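Local atomic coordinates of motility-associated killing factor MakB (Vibrio cholerae serotype O1, PDB entry 6W1W), a protein that is probably one component of a three-part alpha-pore-forming cytotoxin of Vibrio cholerae. Residues Gln134-Asn137 with Ala138-Leu141; Ile262-Thr265 with Leu266-Ser270. All blocks are in the same frame, centred on the assembly; numbering follows the deposited sequence.

In the fold
Contact 1 and contact 2 are short pieces, a little over two turns each, of two neighbouring helices, 100-151 and 251-270. Their centres lie about 11 Å apart, on the same side of the chain's centre. Both are partly buried, and contact 2 sits deeper, its centre about 13 Å from that of the chain, against about 18 Å. Contact 1 is built round a charged pair, Lys-136 and Glu-139. Contact 2 relies on backbone carbonyls, a threonine hydroxyl and apolar side chains. The two meet directly: Lys-136 bonds to the carbonyl of Ser-267, and Glu-139 probably bonds to the hydroxyl of Ser-270. Away from this polar join, Ile-263 packs on Leu-142 and Ile-146 of helix 100-151.

Contact 1: Gln134-Asn137 with Ala138-Leu141; sequences QAKN and AEEL
Lys-136 and Glu-139 both start with CG anti to their own carbonyl carbon, and their further torsions bring the charged ends together. The lysine chain bends at chi2 (-55°) and then runs extended. The glutamate is straight beyond CG (chi2 166°) and lies back over the preceding turn. Lys-136 NZ meets Glu-139 OE1 at 2.9 Å in an i to i+3 salt bridge. OE1 uses its syn lone pair, on the side of the other carboxylate oxygen. The aliphatic part of the lysine lies close as well, with CD 3.7 Å from Glu-139 OE1.

The glutamate chain passes close to the carbonyl of Ala-135. Glu-139 CG is 3.3 Å from Ala-135 O. That same oxygen accepts the backbone N-H of Glu-139, with N 3.1 Å from O. The turn is regular on its other sides too. Ala-138 N bonds to Gln-134 O at 3.1 Å. Glu-140 N reaches Lys-136 O at 3.2 Å. Leu-141 N reaches Asn-137 O, also at 3.2 Å. Leu-141 CG also lies near that oxygen.

Helix 46-66 packs on the alanines: Ala-138 touches Leu-58 and Ala-135 touches Met-62. The charged ends have further partners: Lys-136 NZ bonds to Ser-267 O and forms a second salt bridge with Glu-271, while Glu-139 OE2 is probably hydrogen-bonded to Ser-270 OG.

Glu-139 is buried, but both of its oxygens have polar partners. The lysine nitrogen is shared between two carboxylates and a carbonyl. This probably favours the charged forms of both residues. The pair thus joins helix 100-151 to the end of helix 251-270 by ionic and polar bonds.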
loop_
_atom_site.group_PDB
_atom_site.type_symbol
_atom_site.label_atom_id
_atom_site.label_comp_id
_atom_site.label_asym_id
_atom_site.label_seq_id
_atom_site.Cartn_x
_atom_site.Cartn_y
_atom_site.Cartn_z
ATOM N N GLN A 134 -14.958 2.191 -4.316
ATOM C CA GLN A 134 -15.075 3.643 -4.302
ATOM C C GLN A 134 -14.000 4.289 -5.167
ATOM O O GLN A 134 -14.291 5.175 -5.980
ATOM C CB GLN A 134 -15.009 4.151 -2.861
ATOM C CG GLN A 134 -16.316 3.982 -2.113
ATOM C CD GLN A 134 -17.489 4.451 -2.948
ATOM O OE1 GLN A 134 -18.263 3.646 -3.472
ATOM N NE2 GLN A 134 -17.614 5.765 -3.096
ATOM N N ALA A 135 -12.747 3.842 -5.016
ATOM C CA ALA A 135 -11.663 4.356 -5.849
ATOM C C ALA A 135 -11.870 3.986 -7.313
ATOM O O ALA A 135 -11.579 4.784 -8.211
ATOM C CB ALA A 135 -10.322 3.831 -5.343
ATOM N N LYS A 136 -12.380 2.779 -7.574
ATOM C CA LYS A 136 -12.690 2.389 -8.945
ATOM C C LYS A 136 -13.816 3.232 -9.534
ATOM O O LYS A 136 -13.835 3.481 -10.745
ATOM C CB LYS A 136 -13.046 0.904 -8.997
ATOM C CG LYS A 136 -11.839 -0.011 -8.905
ATOM C CD LYS A 136 -10.845 0.351 -9.989
ATOM C CE LYS A 136 -9.451 -0.138 -9.667
ATOM N NZ LYS A 136 -8.451 0.478 -10.582
ATOM N N ASN A 137 -14.755 3.685 -8.700
ATOM C CA ASN A 137 -15.849 4.514 -9.200
ATOM C C ASN A 137 -15.349 5.891 -9.624
ATOM O O ASN A 137 -15.595 6.329 -10.755
ATOM C CB ASN A 137 -16.942 4.649 -8.138
ATOM C CG ASN A 137 -18.061 3.633 -8.311
ATOM O OD1 ASN A 137 -18.222 3.039 -9.381
ATOM N ND2 ASN A 137 -18.855 3.442 -7.256
ATOM N N ALA A 138 -14.653 6.594 -8.726
ATOM C CA ALA A 138 -14.187 7.940 -9.048
ATOM C C ALA A 138 -13.177 7.927 -10.187
ATOM O O ALA A 138 -13.040 8.927 -10.902
ATOM C CB ALA A 138 -13.582 8.605 -7.814
ATOM N N GLU A 139 -12.461 6.815 -10.371
ATOM C CA GLU A 139 -11.547 6.707 -11.503
ATOM C C GLU A 139 -12.311 6.665 -12.821
ATOM O O GLU A 139 -12.002 7.419 -13.751
ATOM C CB GLU A 139 -10.661 5.468 -11.351
ATOM C CG GLU A 139 -9.422 5.681 -10.483
ATOM C CD GLU A 139 -8.756 4.375 -10.086
ATOM O OE1 GLU A 139 -8.927 3.374 -10.816
ATOM O OE2 GLU A 139 -8.078 4.344 -9.037
ATOM N N GLU A 140 -13.323 5.795 -12.912
ATOM C CA GLU A 140 -14.090 5.661 -14.149
ATOM C C GLU A 140 -14.751 6.974 -14.549
ATOM O O GLU A 140 -14.990 7.216 -15.738
ATOM C CB GLU A 140 -15.142 4.562 -13.996
ATOM C CG GLU A 140 -15.920 4.254 -15.269
ATOM C CD GLU A 140 -17.012 3.226 -15.050
ATOM O OE1 GLU A 140 -17.028 2.599 -13.970
ATOM O OE2 GLU A 140 -17.855 3.047 -15.956
ATOM N N LEU A 141 -15.051 7.832 -13.574
ATOM C CA LEU A 141 -15.582 9.150 -13.898
ATOM C C LEU A 141 -14.527 10.006 -14.581
ATOM O O LEU A 141 -14.813 10.677 -15.580
ATOM C CB LEU A 141 -16.097 9.835 -12.633
ATOM C CG LEU A 141 -17.337 9.223 -11.982
ATOM C CD1 LEU A 141 -17.684 9.999 -10.728
ATOM C CD2 LEU A 141 -18.518 9.192 -12.952
#

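Contact 2: Ile262-Thr265 with Leu266-Ser270; sequences IIQT and LSNMS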
loop_
_atom_site.group_PDB
_atom_site.type_symbol
_atom_site.label_atom_id
_atom_site.label_comp_id
_atom_site.label_asym_id
_atom_site.label_seq_id
_atom_site.Cartn_x
_atom_site.Cartn_y
_atom_site.Cartn_z
ATOM N N ILE A 262 -1.951 9.967 -16.110
ATOM C CA ILE A 262 -2.088 10.043 -14.656
ATOM C C ILE A 262 -3.223 9.140 -14.179
ATOM O O ILE A 262 -3.084 8.417 -13.184
ATOM C CB ILE A 262 -2.301 11.501 -14.213
ATOM C CG1 ILE A 262 -1.288 12.409 -14.905
ATOM C CG2 ILE A 262 -2.173 11.622 -12.701
ATOM C CD1 ILE A 262 0.145 12.055 -14.594
ATOM N N ILE A 263 -4.360 9.164 -14.882
ATOM C CA ILE A 263 -5.445 8.241 -14.558
ATOM C C ILE A 263 -4.992 6.804 -14.766
ATOM O O ILE A 263 -5.242 5.928 -13.927
ATOM C CB ILE A 263 -6.704 8.573 -15.389
ATOM C CG1 ILE A 263 -7.627 9.524 -14.623
ATOM C CG2 ILE A 263 -7.472 7.307 -15.776
ATOM C CD1 ILE A 263 -7.102 10.931 -14.496
ATOM N N GLN A 264 -4.286 6.544 -15.871
ATOM C CA GLN A 264 -3.853 5.187 -16.186
ATOM C C GLN A 264 -2.928 4.622 -15.112
ATOM O O GLN A 264 -2.923 3.408 -14.875
ATOM C CB GLN A 264 -3.172 5.164 -17.554
ATOM C CG GLN A 264 -2.808 3.780 -18.053
ATOM C CD GLN A 264 -3.978 2.825 -18.032
ATOM O OE1 GLN A 264 -4.015 1.891 -17.232
ATOM N NE2 GLN A 264 -4.945 3.050 -18.916
ATOM N N THR A 265 -2.146 5.475 -14.443
ATOM C CA THR A 265 -1.320 4.979 -13.346
ATOM C C THR A 265 -2.139 4.815 -12.072
ATOM O O THR A 265 -1.883 3.891 -11.288
ATOM C CB THR A 265 -0.112 5.900 -13.100
ATOM O OG1 THR A 265 -0.557 7.243 -12.870
ATOM C CG2 THR A 265 0.856 5.876 -14.298
ATOM N N LEU A 266 -3.127 5.691 -11.861
ATOM C CA LEU A 266 -4.046 5.521 -10.740
ATOM C C LEU A 266 -4.810 4.208 -10.847
ATOM O O LEU A 266 -4.966 3.489 -9.853
ATOM C CB LEU A 266 -5.019 6.697 -10.673
ATOM C CG LEU A 266 -4.479 8.039 -10.179
ATOM C CD1 LEU A 266 -5.562 9.110 -10.221
ATOM C CD2 LEU A 266 -3.918 7.906 -8.777
ATOM N N SER A 267 -5.294 3.877 -12.049
ATOM C CA SER A 267 -5.969 2.596 -12.246
ATOM C C SER A 267 -5.063 1.430 -11.871
ATOM O O SER A 267 -5.486 0.515 -11.155
ATOM C CB SER A 267 -6.440 2.462 -13.696
ATOM O OG SER A 267 -7.708 3.069 -13.885
ATOM N N ASN A 268 -3.812 1.448 -12.337
ATOM C CA ASN A 268 -2.898 0.360 -12.009
ATOM C C ASN A 268 -2.511 0.381 -10.538
ATOM O O ASN A 268 -2.335 -0.681 -9.927
ATOM C CB ASN A 268 -1.649 0.431 -12.884
ATOM C CG ASN A 268 -1.949 0.157 -14.343
ATOM O OD1 ASN A 268 -1.595 0.945 -15.219
ATOM N ND2 ASN A 268 -2.598 -0.970 -14.614
ATOM N N MET A 269 -2.368 1.575 -9.961
ATOM C CA MET A 269 -2.089 1.675 -8.534
ATOM C C MET A 269 -3.222 1.076 -7.711
ATOM O O MET A 269 -2.974 0.391 -6.711
ATOM C CB MET A 269 -1.864 3.136 -8.148
ATOM C CG MET A 269 -0.858 3.364 -7.032
ATOM S SD MET A 269 -0.451 5.124 -6.857
ATOM C CE MET A 269 -0.357 5.647 -8.573
ATOM N N SER A 270 -4.476 1.330 -8.112
ATOM C CA SER A 270 -5.613 0.826 -7.351
ATOM C C SER A 270 -5.722 -0.688 -7.425
ATOM O O SER A 270 -6.215 -1.312 -6.480
ATOM C CB SER A 270 -6.912 1.461 -7.846
ATOM O OG SER A 270 -6.991 2.823 -7.464
#
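Met-269 folds back over Thr-265, one turn earlier in the same helix. Its CB lies 3.2 Å from Thr-265 O. CG and SD carry the chain outward from there. The last torsion (chi3 -40°) then turns the methyl back, and CE comes to 3.6 Å from Thr-265 O. CB and CE both lie near the same carbonyl oxygen, which also accepts the backbone N-H of Met-269. The methionine side chain also touches Tyr-29 and Thr-32 of helix 9-35.

Thr-265 is itself tied to the turn before it. With chi1 at 55°, OG1 sits between the backbone N and the carbonyl carbon. It donates to Ile-262 O at 2.8 Å, an i to i-3 bond common for threonine in helices. Leu-266 N also bonds to Ile-262 O, at 3.0 Å. The two donors come from the same face of that carbonyl's plane. Leu-266 CG lies 3.3 Å from Ile-262 O, and the leucine continues to Tyr-29.

Ser-267 N bonds to Ile-263 O at 2.8 Å. Asn-268 N makes a weak bond to Gln-264 O. Ile-262 packs on Leu-212 and Phe-214 of strand 209-220.

The chemistry is mainly that of backbone carbonyls wrapped by their own helix. Ile-262 O serves two donors. The threonine hydroxyl is bonded within its own helix. The apolar chains of Leu-266 and Met-269 meet helix 9-35, and Ile-262 meets strand 209-220.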